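Local coordinates for protein Crov588 (Cafeteriavirus, PDB 6NYR) that is of unknown function but folds into a circular leucine-rich-repeat solenoid built largely of FNIP repeats, at residues Y81-N86 / L104-N109; F126-N131 / F148-N153; N445-S450 / E466-N471. All blocks are in the same frame, centred on the assembly; numbering follows the deposited sequence.

Contact 1: residues Y81-N86 / L104-N109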
# COMPACT_ATOMS: atom_id res chain seq x y z
N TYR A 81 -7.61 -17.91 -17.96
CA TYR A 81 -9.04 -17.71 -18.17
C TYR A 81 -9.73 -17.37 -16.85
O TYR A 81 -9.20 -17.56 -15.76
CB TYR A 81 -9.67 -18.95 -18.80
CG TYR A 81 -9.31 -19.19 -20.25
CD1 TYR A 81 -9.86 -18.41 -21.26
CD2 TYR A 81 -8.42 -20.20 -20.60
CE1 TYR A 81 -9.54 -18.63 -22.58
CE2 TYR A 81 -8.09 -20.42 -21.93
CZ TYR A 81 -8.66 -19.64 -22.92
OH TYR A 81 -8.34 -19.85 -24.24
N GLY A 82 -10.98 -16.89 -16.98
CA GLY A 82 -11.71 -16.31 -15.89
C GLY A 82 -12.88 -17.16 -15.43
O GLY A 82 -12.95 -18.37 -15.68
N ILE A 83 -13.84 -16.49 -14.78
CA ILE A 83 -14.84 -17.19 -13.98
C ILE A 83 -15.91 -17.86 -14.83
O ILE A 83 -16.48 -18.88 -14.42
CB ILE A 83 -15.46 -16.20 -12.98
CG1 ILE A 83 -16.33 -16.94 -11.96
CG2 ILE A 83 -16.32 -15.16 -13.72
CD1 ILE A 83 -15.53 -17.69 -10.92
N TYR A 84 -16.23 -17.31 -15.99
CA TYR A 84 -17.34 -17.80 -16.80
C TYR A 84 -16.90 -18.69 -17.95
O TYR A 84 -17.76 -19.19 -18.69
CB TYR A 84 -18.14 -16.60 -17.34
CG TYR A 84 -19.09 -15.96 -16.35
CD1 TYR A 84 -20.00 -16.73 -15.62
CD2 TYR A 84 -19.08 -14.59 -16.15
CE1 TYR A 84 -20.88 -16.14 -14.72
CE2 TYR A 84 -19.96 -13.99 -15.24
CZ TYR A 84 -20.85 -14.77 -14.54
OH TYR A 84 -21.71 -14.18 -13.65
N LYS A 85 -15.60 -18.94 -18.11
CA LYS A 85 -15.10 -19.69 -19.25
C LYS A 85 -15.18 -21.19 -19.01
O LYS A 85 -14.73 -21.68 -17.97
CB LYS A 85 -13.66 -19.28 -19.55
CG LYS A 85 -13.01 -20.01 -20.72
CD LYS A 85 -13.74 -19.73 -22.03
CE LYS A 85 -12.98 -20.31 -23.23
NZ LYS A 85 -13.54 -21.61 -23.71
N ASN A 86 -15.75 -21.91 -19.97
CA ASN A 86 -15.78 -23.36 -19.99
C ASN A 86 -14.80 -23.87 -21.04
O ASN A 86 -14.26 -23.11 -21.85
CB ASN A 86 -17.19 -23.86 -20.29
CG ASN A 86 -17.43 -25.28 -19.80
OD1 ASN A 86 -16.49 -26.02 -19.52
ND2 ASN A 86 -18.70 -25.66 -19.70
N LEU A 104 -7.01 -22.75 -16.40
CA LEU A 104 -8.27 -23.14 -17.01
C LEU A 104 -9.41 -22.27 -16.51
O LEU A 104 -9.35 -21.68 -15.43
CB LEU A 104 -8.57 -24.61 -16.70
CG LEU A 104 -7.55 -25.61 -17.23
CD1 LEU A 104 -7.78 -26.99 -16.63
CD2 LEU A 104 -7.60 -25.66 -18.75
N GLY A 105 -10.46 -22.17 -17.33
CA GLY A 105 -11.67 -21.50 -16.89
C GLY A 105 -12.29 -22.19 -15.69
O GLY A 105 -12.09 -23.38 -15.46
N ASP A 106 -13.05 -21.41 -14.92
CA ASP A 106 -13.59 -21.92 -13.67
C ASP A 106 -14.81 -22.81 -13.85
O ASP A 106 -15.16 -23.55 -12.92
CB ASP A 106 -13.96 -20.74 -12.76
CG ASP A 106 -12.74 -19.98 -12.27
OD1 ASP A 106 -11.68 -20.61 -12.08
OD2 ASP A 106 -12.83 -18.75 -12.09
N VAL A 107 -15.46 -22.78 -15.01
CA VAL A 107 -16.57 -23.69 -15.24
C VAL A 107 -16.07 -25.11 -15.54
O VAL A 107 -16.73 -26.09 -15.18
CB VAL A 107 -17.47 -23.20 -16.38
CG1 VAL A 107 -18.58 -24.21 -16.67
CG2 VAL A 107 -18.06 -21.84 -16.06
N PHE A 108 -14.92 -25.23 -16.20
CA PHE A 108 -14.47 -26.53 -16.67
C PHE A 108 -14.47 -27.55 -15.54
O PHE A 108 -13.92 -27.31 -14.46
CB PHE A 108 -13.06 -26.41 -17.26
CG PHE A 108 -12.54 -27.70 -17.80
CD1 PHE A 108 -13.06 -28.23 -18.97
CD2 PHE A 108 -11.53 -28.39 -17.16
CE1 PHE A 108 -12.59 -29.42 -19.49
CE2 PHE A 108 -11.05 -29.58 -17.67
CZ PHE A 108 -11.58 -30.10 -18.83
N ASN A 109 -15.06 -28.70 -15.81
CA ASN A 109 -15.18 -29.75 -14.81
C ASN A 109 -15.42 -31.09 -15.49
O ASN A 109 -16.42 -31.76 -15.21
CB ASN A 109 -16.30 -29.42 -13.83
CG ASN A 109 -16.33 -30.36 -12.65
OD1 ASN A 109 -15.34 -31.03 -12.35
ND2 ASN A 109 -17.47 -30.44 -11.99

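Contact 2: residues F126-N131 / F148-N153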
# COMPACT_ATOMS: atom_id res chain seq x y z
N PHE A 126 -5.85 -25.02 -12.03
CA PHE A 126 -7.21 -25.46 -12.31
C PHE A 126 -8.23 -24.39 -11.90
O PHE A 126 -7.99 -23.59 -10.99
CB PHE A 126 -7.52 -26.77 -11.58
CG PHE A 126 -6.97 -27.99 -12.25
CD1 PHE A 126 -7.61 -28.56 -13.33
CD2 PHE A 126 -5.80 -28.58 -11.79
CE1 PHE A 126 -7.11 -29.68 -13.95
CE2 PHE A 126 -5.28 -29.70 -12.41
CZ PHE A 126 -5.94 -30.26 -13.49
N GLY A 127 -9.37 -24.41 -12.58
CA GLY A 127 -10.44 -23.49 -12.27
C GLY A 127 -11.17 -23.85 -10.99
O GLY A 127 -10.96 -24.90 -10.38
N GLU A 128 -12.05 -22.93 -10.58
CA GLU A 128 -12.75 -23.08 -9.31
C GLU A 128 -13.48 -24.41 -9.22
O GLU A 128 -13.38 -25.13 -8.23
CB GLU A 128 -13.72 -21.92 -9.11
CG GLU A 128 -14.33 -21.83 -7.72
CD GLU A 128 -15.36 -20.72 -7.58
OE1 GLU A 128 -15.04 -19.56 -7.90
OE2 GLU A 128 -16.50 -21.02 -7.16
N GLU A 129 -14.24 -24.76 -10.26
CA GLU A 129 -15.18 -25.87 -10.17
C GLU A 129 -14.57 -27.21 -10.54
O GLU A 129 -15.24 -28.24 -10.34
CB GLU A 129 -16.40 -25.60 -11.06
CG GLU A 129 -17.16 -24.33 -10.69
CD GLU A 129 -17.68 -24.36 -9.25
OE1 GLU A 129 -18.18 -25.42 -8.82
OE2 GLU A 129 -17.57 -23.32 -8.56
N PHE A 130 -13.34 -27.25 -11.05
CA PHE A 130 -12.76 -28.53 -11.44
C PHE A 130 -12.65 -29.45 -10.24
O PHE A 130 -12.10 -29.08 -9.20
CB PHE A 130 -11.39 -28.33 -12.07
CG PHE A 130 -10.70 -29.63 -12.42
CD1 PHE A 130 -10.96 -30.25 -13.62
CD2 PHE A 130 -9.82 -30.22 -11.54
CE1 PHE A 130 -10.34 -31.44 -13.95
CE2 PHE A 130 -9.19 -31.42 -11.86
CZ PHE A 130 -9.45 -32.03 -13.07
N ASN A 131 -13.16 -30.67 -10.40
CA ASN A 131 -13.12 -31.67 -9.34
C ASN A 131 -13.26 -33.06 -9.96
O ASN A 131 -14.20 -33.80 -9.62
CB ASN A 131 -14.22 -31.42 -8.31
CG ASN A 131 -14.10 -32.34 -7.11
OD1 ASN A 131 -13.04 -32.90 -6.85
ND2 ASN A 131 -15.20 -32.52 -6.39
N PHE A 148 -4.40 -26.24 -7.53
CA PHE A 148 -5.78 -26.70 -7.64
C PHE A 148 -6.74 -25.58 -7.24
O PHE A 148 -6.39 -24.68 -6.47
CB PHE A 148 -6.03 -27.93 -6.76
CG PHE A 148 -5.46 -29.20 -7.33
CD1 PHE A 148 -6.12 -29.87 -8.35
CD2 PHE A 148 -4.29 -29.74 -6.83
CE1 PHE A 148 -5.60 -31.04 -8.88
CE2 PHE A 148 -3.77 -30.92 -7.35
CZ PHE A 148 -4.43 -31.56 -8.37
N GLY A 149 -7.96 -25.66 -7.76
CA GLY A 149 -9.01 -24.71 -7.45
C GLY A 149 -9.78 -25.09 -6.20
O GLY A 149 -9.43 -26.02 -5.47
N GLU A 150 -10.87 -24.35 -5.97
CA GLU A 150 -11.60 -24.49 -4.71
C GLU A 150 -12.16 -25.89 -4.52
O GLU A 150 -12.08 -26.46 -3.43
CB GLU A 150 -12.74 -23.48 -4.64
CG GLU A 150 -12.38 -22.03 -4.42
CD GLU A 150 -13.63 -21.18 -4.22
OE1 GLU A 150 -14.73 -21.75 -4.10
OE2 GLU A 150 -13.51 -19.93 -4.20
N GLU A 151 -12.76 -26.45 -5.57
CA GLU A 151 -13.62 -27.60 -5.43
C GLU A 151 -12.89 -28.93 -5.55
O GLU A 151 -13.49 -29.97 -5.26
CB GLU A 151 -14.74 -27.55 -6.48
CG GLU A 151 -15.74 -26.43 -6.26
CD GLU A 151 -16.37 -26.46 -4.89
OE1 GLU A 151 -16.60 -27.58 -4.37
OE2 GLU A 151 -16.62 -25.38 -4.32
N PHE A 152 -11.63 -28.92 -5.96
CA PHE A 152 -10.94 -30.17 -6.20
C PHE A 152 -10.80 -30.96 -4.90
O PHE A 152 -10.24 -30.47 -3.92
CB PHE A 152 -9.56 -29.93 -6.79
CG PHE A 152 -8.81 -31.20 -7.07
CD1 PHE A 152 -9.13 -31.97 -8.17
CD2 PHE A 152 -7.80 -31.63 -6.22
CE1 PHE A 152 -8.45 -33.14 -8.44
CE2 PHE A 152 -7.11 -32.80 -6.49
CZ PHE A 152 -7.44 -33.55 -7.60
N ASN A 153 -11.31 -32.19 -4.91
CA ASN A 153 -11.15 -33.09 -3.78
C ASN A 153 -11.15 -34.53 -4.29
O ASN A 153 -12.03 -35.33 -3.99
CB ASN A 153 -12.25 -32.86 -2.74
CG ASN A 153 -11.99 -33.63 -1.46
OD1 ASN A 153 -10.87 -34.09 -1.21
ND2 ASN A 153 -13.02 -33.80 -0.65

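Contact 3: residues N445-S450 / E466-N471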
# COMPACT_ATOMS: atom_id res chain seq x y z
N ASN A 445 12.76 28.67 23.27
CA ASN A 445 13.80 27.76 23.76
C ASN A 445 13.22 26.44 24.26
O ASN A 445 13.85 25.74 25.06
CB ASN A 445 14.64 28.42 24.86
CG ASN A 445 15.39 29.64 24.35
OD1 ASN A 445 15.14 30.76 24.79
ND2 ASN A 445 16.31 29.43 23.42
N VAL A 446 12.03 26.09 23.79
CA VAL A 446 11.42 24.79 24.06
C VAL A 446 11.67 23.82 22.91
O VAL A 446 12.12 22.70 23.11
CB VAL A 446 9.91 24.95 24.33
CG1 VAL A 446 9.24 23.59 24.51
CG2 VAL A 446 9.67 25.83 25.55
N LEU A 447 11.36 24.25 21.69
CA LEU A 447 11.58 23.42 20.51
C LEU A 447 13.06 23.45 20.13
O LEU A 447 13.60 24.54 19.92
CB LEU A 447 10.73 23.92 19.36
CG LEU A 447 9.23 23.94 19.64
CD1 LEU A 447 8.48 24.64 18.52
CD2 LEU A 447 8.70 22.52 19.82
N PRO A 448 13.73 22.31 20.04
CA PRO A 448 15.16 22.33 19.69
C PRO A 448 15.38 22.84 18.28
O PRO A 448 14.64 22.50 17.35
CB PRO A 448 15.58 20.86 19.82
CG PRO A 448 14.30 20.08 19.62
CD PRO A 448 13.23 20.94 20.26
N ASP A 449 16.42 23.66 18.12
CA ASP A 449 16.71 24.25 16.81
C ASP A 449 17.03 23.19 15.77
O ASP A 449 16.96 23.48 14.57
CB ASP A 449 17.86 25.24 16.94
CG ASP A 449 17.43 26.55 17.58
OD1 ASP A 449 16.36 27.07 17.19
OD2 ASP A 449 18.14 27.06 18.47
N SER A 450 17.38 21.97 16.18
CA SER A 450 17.65 20.90 15.23
C SER A 450 16.39 20.42 14.52
O SER A 450 16.48 19.85 13.43
CB SER A 450 18.31 19.71 15.95
OG SER A 450 17.45 19.16 16.93
N GLU A 466 7.50 35.06 18.75
CA GLU A 466 8.79 35.14 18.08
C GLU A 466 9.79 34.14 18.64
O GLU A 466 9.73 33.73 19.80
CB GLU A 466 9.38 36.55 18.22
CG GLU A 466 8.54 37.65 17.61
CD GLU A 466 9.29 38.97 17.53
OE1 GLU A 466 10.49 38.96 17.15
OE2 GLU A 466 8.69 40.02 17.84
N ASN A 467 10.74 33.75 17.77
CA ASN A 467 11.84 32.85 18.12
C ASN A 467 11.37 31.63 18.91
O ASN A 467 12.11 31.06 19.71
CB ASN A 467 12.94 33.59 18.90
CG ASN A 467 14.27 32.84 18.90
OD1 ASN A 467 14.68 32.28 17.87
ND2 ASN A 467 14.93 32.81 20.05
N VAL A 468 10.12 31.23 18.69
CA VAL A 468 9.62 29.98 19.25
C VAL A 468 9.95 28.80 18.34
O VAL A 468 10.42 27.76 18.79
CB VAL A 468 8.10 30.08 19.50
CG1 VAL A 468 7.53 28.71 19.85
CG2 VAL A 468 7.81 31.09 20.59
N LEU A 469 9.71 28.96 17.05
CA LEU A 469 9.92 27.88 16.10
C LEU A 469 11.41 27.70 15.83
O LEU A 469 12.15 28.68 15.74
CB LEU A 469 9.19 28.16 14.80
CG LEU A 469 7.66 28.23 14.90
CD1 LEU A 469 7.05 28.45 13.52
CD2 LEU A 469 7.08 26.99 15.57
N PRO A 470 11.88 26.46 15.73
CA PRO A 470 13.32 26.22 15.57
C PRO A 470 13.83 26.73 14.23
O PRO A 470 13.09 26.88 13.25
CB PRO A 470 13.46 24.70 15.67
CG PRO A 470 12.08 24.15 15.46
CD PRO A 470 11.12 25.20 15.91
N ASN A 471 15.14 27.00 14.20
CA ASN A 471 15.77 27.60 13.03
C ASN A 471 15.76 26.67 11.82
O ASN A 471 15.65 27.14 10.69
CB ASN A 471 17.21 28.00 13.36
CG ASN A 471 17.30 28.89 14.59
OD1 ASN A 471 18.11 28.65 15.49
ND2 ASN A 471 16.47 29.92 14.63
O HOH W 1 13.79 28.33 20.09

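Contact 1: residues Y81-N86 / L104-N109
Asp106 N and Val107 N tie 104-109 to the preceding coil through backbone hydrogen bonds. Asp106 N donates to Gly82 O at 3.1 Å, and Val107 N donates to Lys85 O at 3.2 Å. Lys85 O is used twice, because the CA-H of Gly105 also points at it, with CA 3.2 Å from the oxygen. Gly105, with no side chain, lies flush against the neighbouring coil.

Among the charged and polar groups, Asp106 reaches across with CG anti to its own carbonyl carbon (chi1 -68°), which lays OD2 against Ile83. The CD1 methyl of Ile83 comes to 3.1 Å from OD2, a tight fit for a methyl beside a carboxylate oxygen. The other oxygen, OD1, is held outside the pair by Lys103 NZ in a salt bridge and by Glu128 N. Lys85 leads its ammonium away to a salt bridge with Glu91 on helix 89-93.

Van der Waals packing centres on Val107. Its CG1 methyl lies 3.4 Å from Asn86 ND2, the two side chains meeting at about a right angle, while CG2 touches the carbonyl oxygens of Ile83 and Tyr84. Asn86 OD1 approaches the edge of the Phe108 ring near its plane, 4.1 Å from CD1. On the strand side, Tyr81 rests its CB 3.6 Å from Gly105 N, then carries its ring away to meet His87 edge-to-face.

Both loops directly follow inner strands, 78-80 and 101-103, and their stacking coil upon coil is typical of a leucine-rich-repeat solenoid, here one of FNIP repeats.

Contact 2: residues F126-N131 / F148-N153
Asn131 reaches over to the next coil, passing Glu151 O to bond Asn153 N. Its CB starts 3.5 Å from Glu151 O. With CG swung opposite the backbone N (chi1 -173°), the amide carbon passes closer still, 3.1 Å from that same oxygen. At the tip OD1 accepts Asn153 N at 2.7 Å, though the donor stands 52° out of the amide plane and not on a lone pair; Gln154 NE2 is a second donor to OD1. ND2 also stays near Glu151 O, but at an angle too poor for a hydrogen bond.

Inward from this polar edge, the phenylalanines line up in rows. Phe126 and Phe148 are almost parallel (4°) but slid apart, their centroids separated by 5.4 Å. Phe130 and Phe152 meet rim to rim, and within each coil the two rings pack on one another: Phe126 CE1 sits over the centre of the Phe130 face, as Phe148 CE1 does over Phe152.

At the turn, Glu151 N bonds Glu128 O at 3.0 Å. The carboxylates of Glu128 and Glu150 stack with like charges 3.6 Å apart (OE2 to OE1), a closeness that probably raises the pKa of one or both. Asparagine and phenylalanine ladders, one rung per coil, are characteristic of leucine-rich-repeat and related solenoids, here in FNIP repeats.

Contact 3: residues N445-S450 / E466-N471
Pro470 fits into the angle formed by Leu447, Pro448 and Asp449. Its CD packs 3.7 Å from Leu447 CB, and its CB lies 3.5 Å from Asp449 CA. The same CB presses to 3.0 Å on Pro448 O, a tight contact between a methylene and a carbonyl oxygen. Leu447 crosses the proline ring obliquely and sends CD1 on, to 3.7 Å from Val468 O and 4.0 Å from Leu469 CD2, so one methyl touches both backbone and side chain of the next coil.

At the surface the side chain of Asp449 has CG anti to its carbonyl carbon (chi1 -76°), which sets OD1 to receive Asn471 N in a hydrogen bond of 3.2 Å. The proton arrives on the anti side of the carboxylate, 26° out of its plane.

Equivalent residues stand 22 positions apart, one turn of the leucine-rich-repeat solenoid, and both segments belong to a single FNIP repeat of two such turns. They form the stretch that leads from the outer side back into an inner strand, 453-455 for the first and 475-477 for the second.

Where the backbones part, a water bridges them: it donates to Asn467 O at 3.2 Å and accepts a weak bond from Asn445 N. Further in, Leu454 of strand 453-455 lies against both Leu447 and Leu469, backing the leucine pair, while Leu451 touches Pro470. Beyond Asp449, Ser450 OG is tied to Gly428 N and Leu429 O of the preceding coil, and Leu469 rests on Pro492 of the following one.

Along the chain the three contacts come in series, each closing before the next opens. Contacts 1 and 2 lie close together, centres 10 Å apart, on loops that follow inner strands 78-80, 101-103, 123-125 and 145-147. They touch through probable hydrogen bonds from Glu128 N to Asp106 OD1 and from Asn131 N to Asn109 OD1, the second adding a rung to the ladder that contact 2 continues from Asn131 to Asn153. Contact 3 is about 65 Å from both, centre to centre, on the opposite side of the chain's centre, and uses the loops that precede strands 453-455 and 475-477. Coil-to-coil stacking of this sort, repeated round the chain, builds the circular solenoid.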